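Local structure of Tol-Pal system protein TolB (Acinetobacter baumannii, 7MX5) at residues Y150-A155 against L173-T178; K163-S168 against K182-V187. The protein probably acts as the periplasmic component of the Tol-Pal system, helping the outer membrane to invaginate during cell division and to keep its integrity. All coordinates share one frame; numbering follows the deposited sequence.

Interaction 1: residues Y150-A155 against L173-T178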
# COMPACT_ATOMS: atom_id res chain seq x y z
N TYR A 150 -16.57 -9.76 -9.62
CA TYR A 150 -15.73 -8.72 -9.03
C TYR A 150 -15.99 -8.67 -7.54
O TYR A 150 -17.15 -8.65 -7.11
CB TYR A 150 -16.00 -7.36 -9.67
CG TYR A 150 -15.70 -7.29 -11.15
CD1 TYR A 150 -16.61 -7.75 -12.09
CD2 TYR A 150 -14.50 -6.75 -11.61
CE1 TYR A 150 -16.34 -7.68 -13.44
CE2 TYR A 150 -14.22 -6.68 -12.96
CZ TYR A 150 -15.14 -7.15 -13.87
OH TYR A 150 -14.87 -7.08 -15.22
N THR A 151 -14.92 -8.66 -6.75
CA THR A 151 -15.03 -8.63 -5.29
C THR A 151 -14.05 -7.59 -4.76
O THR A 151 -12.84 -7.73 -4.93
CB THR A 151 -14.74 -10.00 -4.68
OG1 THR A 151 -15.70 -10.95 -5.15
CG2 THR A 151 -14.80 -9.93 -3.17
N LEU A 152 -14.58 -6.56 -4.11
CA LEU A 152 -13.77 -5.55 -3.45
C LEU A 152 -13.42 -6.04 -2.05
O LEU A 152 -14.31 -6.30 -1.24
CB LEU A 152 -14.49 -4.21 -3.39
CG LEU A 152 -13.76 -3.08 -2.65
CD1 LEU A 152 -12.33 -2.95 -3.15
CD2 LEU A 152 -14.51 -1.78 -2.81
N GLN A 153 -12.13 -6.17 -1.77
CA GLN A 153 -11.65 -6.70 -0.50
C GLN A 153 -10.63 -5.76 0.11
O GLN A 153 -9.95 -5.01 -0.59
CB GLN A 153 -11.03 -8.09 -0.67
CG GLN A 153 -12.04 -9.21 -0.84
CD GLN A 153 -11.48 -10.56 -0.42
OE1 GLN A 153 -10.27 -10.79 -0.47
NE2 GLN A 153 -12.37 -11.45 0.01
N ILE A 154 -10.52 -5.82 1.44
CA ILE A 154 -9.50 -5.11 2.19
C ILE A 154 -8.83 -6.13 3.11
O ILE A 154 -9.50 -6.83 3.87
CB ILE A 154 -10.08 -3.94 3.01
CG1 ILE A 154 -10.74 -2.92 2.08
CG2 ILE A 154 -8.99 -3.28 3.83
CD1 ILE A 154 -11.46 -1.81 2.82
N ALA A 155 -7.50 -6.20 3.03
CA ALA A 155 -6.74 -7.17 3.81
C ALA A 155 -5.53 -6.48 4.42
O ALA A 155 -5.21 -5.33 4.11
CB ALA A 155 -6.31 -8.37 2.96
N LEU A 173 -14.41 -1.03 -9.79
CA LEU A 173 -13.14 -0.45 -10.22
C LEU A 173 -12.69 0.64 -9.26
O LEU A 173 -13.49 1.30 -8.61
CB LEU A 173 -13.24 0.13 -11.63
CG LEU A 173 -14.02 -0.67 -12.68
CD1 LEU A 173 -14.33 0.20 -13.89
CD2 LEU A 173 -13.24 -1.91 -13.10
N SER A 174 -11.36 0.80 -9.19
CA SER A 174 -10.68 1.93 -8.57
C SER A 174 -11.07 2.15 -7.12
O SER A 174 -11.77 3.12 -6.81
CB SER A 174 -10.94 3.20 -9.38
OG SER A 174 -10.59 3.03 -10.74
N PRO A 175 -10.64 1.29 -6.19
CA PRO A 175 -10.83 1.59 -4.77
C PRO A 175 -9.91 2.73 -4.34
O PRO A 175 -8.72 2.74 -4.66
CB PRO A 175 -10.47 0.28 -4.06
CG PRO A 175 -10.17 -0.72 -5.13
CD PRO A 175 -9.95 0.01 -6.41
N ALA A 176 -10.48 3.70 -3.63
CA ALA A 176 -9.74 4.88 -3.18
C ALA A 176 -9.99 5.08 -1.70
O ALA A 176 -11.14 5.05 -1.24
CB ALA A 176 -10.15 6.13 -3.96
N TRP A 177 -8.91 5.30 -0.95
CA TRP A 177 -8.99 5.42 0.50
C TRP A 177 -9.27 6.86 0.90
O TRP A 177 -8.66 7.79 0.37
CB TRP A 177 -7.68 4.95 1.15
CG TRP A 177 -7.57 3.46 1.26
CD1 TRP A 177 -6.91 2.63 0.41
CD2 TRP A 177 -8.14 2.63 2.28
NE1 TRP A 177 -7.03 1.32 0.83
CE2 TRP A 177 -7.78 1.30 1.98
CE3 TRP A 177 -8.91 2.88 3.42
CZ2 TRP A 177 -8.17 0.23 2.78
CZ3 TRP A 177 -9.29 1.82 4.21
CH2 TRP A 177 -8.92 0.51 3.89
N THR A 178 -10.20 7.03 1.84
CA THR A 178 -10.44 8.34 2.42
C THR A 178 -9.24 8.76 3.27
O THR A 178 -8.52 7.90 3.80
CB THR A 178 -11.74 8.32 3.23
OG1 THR A 178 -12.66 9.28 2.70
CG2 THR A 178 -11.49 8.62 4.70

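Interaction 2: residues K163-S168 against K182-V187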
# COMPACT_ATOMS: atom_id res chain seq x y z
N LYS A 163 -11.29 -8.72 4.30
CA LYS A 163 -12.62 -8.22 4.60
C LYS A 163 -13.28 -7.84 3.28
O LYS A 163 -12.84 -6.90 2.61
CB LYS A 163 -12.56 -7.03 5.56
CG LYS A 163 -13.87 -6.68 6.27
CD LYS A 163 -14.84 -5.96 5.34
CE LYS A 163 -16.02 -5.38 6.10
NZ LYS A 163 -15.61 -4.34 7.08
N THR A 164 -14.35 -8.55 2.93
CA THR A 164 -15.06 -8.28 1.69
C THR A 164 -15.94 -7.04 1.87
O THR A 164 -16.85 -7.04 2.71
CB THR A 164 -15.91 -9.48 1.28
OG1 THR A 164 -15.04 -10.60 1.01
CG2 THR A 164 -16.71 -9.16 0.03
N VAL A 165 -15.67 -6.00 1.08
CA VAL A 165 -16.47 -4.78 1.15
C VAL A 165 -17.71 -4.91 0.27
O VAL A 165 -18.80 -4.46 0.66
CB VAL A 165 -15.61 -3.57 0.74
CG1 VAL A 165 -16.21 -2.29 1.28
CG2 VAL A 165 -14.19 -3.75 1.23
N LEU A 166 -17.57 -5.52 -0.90
CA LEU A 166 -18.67 -5.68 -1.84
C LEU A 166 -18.27 -6.70 -2.89
O LEU A 166 -17.12 -6.72 -3.33
CB LEU A 166 -19.03 -4.34 -2.51
CG LEU A 166 -20.08 -4.39 -3.62
CD1 LEU A 166 -21.38 -4.98 -3.11
CD2 LEU A 166 -20.32 -3.00 -4.19
N SER A 167 -19.22 -7.54 -3.28
CA SER A 167 -19.06 -8.47 -4.39
C SER A 167 -20.21 -8.27 -5.37
O SER A 167 -21.33 -7.93 -4.97
CB SER A 167 -19.01 -9.93 -3.92
OG SER A 167 -20.32 -10.48 -3.84
N SER A 168 -19.92 -8.47 -6.66
CA SER A 168 -20.92 -8.20 -7.68
C SER A 168 -20.57 -8.96 -8.95
O SER A 168 -19.41 -9.29 -9.20
CB SER A 168 -21.03 -6.70 -7.97
OG SER A 168 -21.69 -6.47 -9.21
N LYS A 182 -10.99 5.77 7.18
CA LYS A 182 -12.21 5.28 7.81
C LYS A 182 -13.25 4.84 6.80
O LYS A 182 -14.08 3.97 7.09
CB LYS A 182 -12.81 6.35 8.73
CG LYS A 182 -12.44 6.21 10.19
CD LYS A 182 -12.05 7.55 10.79
CE LYS A 182 -11.70 7.42 12.26
NZ LYS A 182 -11.98 8.68 13.00
N LYS A 183 -13.24 5.43 5.60
CA LYS A 183 -14.17 5.09 4.55
C LYS A 183 -13.40 4.73 3.29
O LYS A 183 -12.24 5.13 3.11
CB LYS A 183 -15.14 6.24 4.26
CG LYS A 183 -16.02 6.62 5.44
CD LYS A 183 -17.14 7.56 5.03
CE LYS A 183 -18.16 7.73 6.14
NZ LYS A 183 -17.79 8.82 7.08
N ILE A 184 -14.05 3.97 2.41
CA ILE A 184 -13.48 3.60 1.13
C ILE A 184 -14.49 3.91 0.04
O ILE A 184 -15.70 3.78 0.24
CB ILE A 184 -13.07 2.11 1.09
CG1 ILE A 184 -12.32 1.79 -0.20
CG2 ILE A 184 -14.29 1.20 1.23
CD1 ILE A 184 -11.06 1.00 0.01
N ALA A 185 -13.99 4.36 -1.11
CA ALA A 185 -14.82 4.64 -2.27
C ALA A 185 -14.43 3.72 -3.42
O ALA A 185 -13.32 3.18 -3.46
CB ALA A 185 -14.70 6.10 -2.71
N TYR A 186 -15.36 3.55 -4.35
CA TYR A 186 -15.16 2.65 -5.47
C TYR A 186 -16.19 2.96 -6.55
O TYR A 186 -17.22 3.58 -6.28
CB TYR A 186 -15.26 1.18 -5.04
CG TYR A 186 -16.53 0.86 -4.28
CD1 TYR A 186 -17.67 0.44 -4.96
CD2 TYR A 186 -16.59 0.98 -2.90
CE1 TYR A 186 -18.83 0.15 -4.27
CE2 TYR A 186 -17.75 0.69 -2.21
CZ TYR A 186 -18.87 0.28 -2.90
OH TYR A 186 -20.03 -0.01 -2.22
N VAL A 187 -15.90 2.50 -7.76
CA VAL A 187 -16.81 2.62 -8.89
C VAL A 187 -17.47 1.27 -9.10
O VAL A 187 -16.79 0.26 -9.29
CB VAL A 187 -16.08 3.08 -10.16
CG1 VAL A 187 -17.07 3.30 -11.29
CG2 VAL A 187 -15.29 4.34 -9.87

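Interaction 1: residues Y150-A155 against L173-T178
Leu152 meets Pro175 and Ile154 meets Trp177 where two neighbouring blades of the TolB beta-propeller lie face against face. Strand 150-156 lies between 135-141 and the outermost 163-168 in a four-stranded sheet completed by 391-397, while strand 172-177 is the first strand of the next blade, so 150-155 and 173-178 belong to different sheets. No hydrogen bond joins them; at the closest approach of the backbones, the CA atoms of Leu152 and Pro175 stay 7.8 Å apart, and side chains fill the gap.

Leu152 and Pro175 slide past each other in opposite directions. One methyl of the leucine does the touching: CD1 sits 3.7 Å from Pro175 CG and 3.8 Å from Pro175 CB, off the CB-CG edge of the pyrrolidine ring. Leu152 has its CG swung away from the backbone N (chi1 177°), which carries the branch out between the blades, and its other methyl, CD2, packs on Tyr186.

Ile154 and Trp177 approach from opposite directions. The tryptophan side chain does not start out toward strand 150-156; the length of the indole brings its six-membered ring across. Ile154 grips that ring with two methyls. CG2 lies in the ring plane at the edge, equally near CZ2 and CH2 at 3.8 Å, whereas CD1 comes in obliquely, 3.6 Å from Trp177 CH2. With CG1 opposite the carbonyl carbon (chi1 -61°), the isoleucine can present both methyls to the same corner of the indole.

Around this apolar seam the polar atoms have partners of their own. Ser174 OG hydrogen-bonds Glu394 OE2 on the C-terminal closing strand, and on the five-membered ring, Trp177 NE1 makes a weak hydrogen bond to Ala396 O.

Interaction 2: residues K163-S168 against K182-V187
Val165 and Leu166, the outermost strand's contribution to the seam between two blades, reach across to Ile184 and Tyr186 on the second strand of the next blade. No hydrogen bond joins 163-168 to 182-187; the contact is van der Waals packing of largely apolar side chains. Val165 CG1 meets Ile184 CG2 at 4.0 Å, methyl to methyl, the two side chains crossing at a slant. Leu166 and Tyr186 cross at about a right angle, and a single methyl touches the phenol end: Leu166 CD2 is 3.5 Å from Tyr186 CE1 and 3.6 Å from Tyr186 OH, approaching the ring obliquely.

Backbone geometry explains why two consecutive residues point the same way. Val165 and Leu166 both face Leu152 in a classic beta bulge, which turns both side chains toward the next blade.

Polar bonding comes from outside the two segments. Gln199 spans the seam, its OE1 hydrogen-bonded to Tyr186 OH and its NE2 to Val165 O. Tyr186 has CG between its backbone N and carbonyl carbon (chi1 53°), and this stands the ring out toward Leu166. The chemistry implies a mainly apolar seam held by packing, with the buried tyrosine's hydroxyl satisfied by Gln199 while CE1 and the phenol oxygen take the leucine methyl.

In the fold
From the N terminus the chain enters the first of these blades at strand 135-141, continues through 150-156 and 163-168, then passes into the next blade at 172-177 and 183-188. Interaction 1 closes a loop from 150-155 to 173-178, and interaction 2 one from 163-168 to 182-187; the segments alternate, so the loops cross. Within each sheet the two contacts sit on adjacent strands: Leu152 N to Leu166 O, 2.7 Å, probably a hydrogen bond, is one such tie. Together they join the blade completed by strand 391-397 to its successor, interaction 1 lying deeper and interaction 2 farther toward the rim of the propeller.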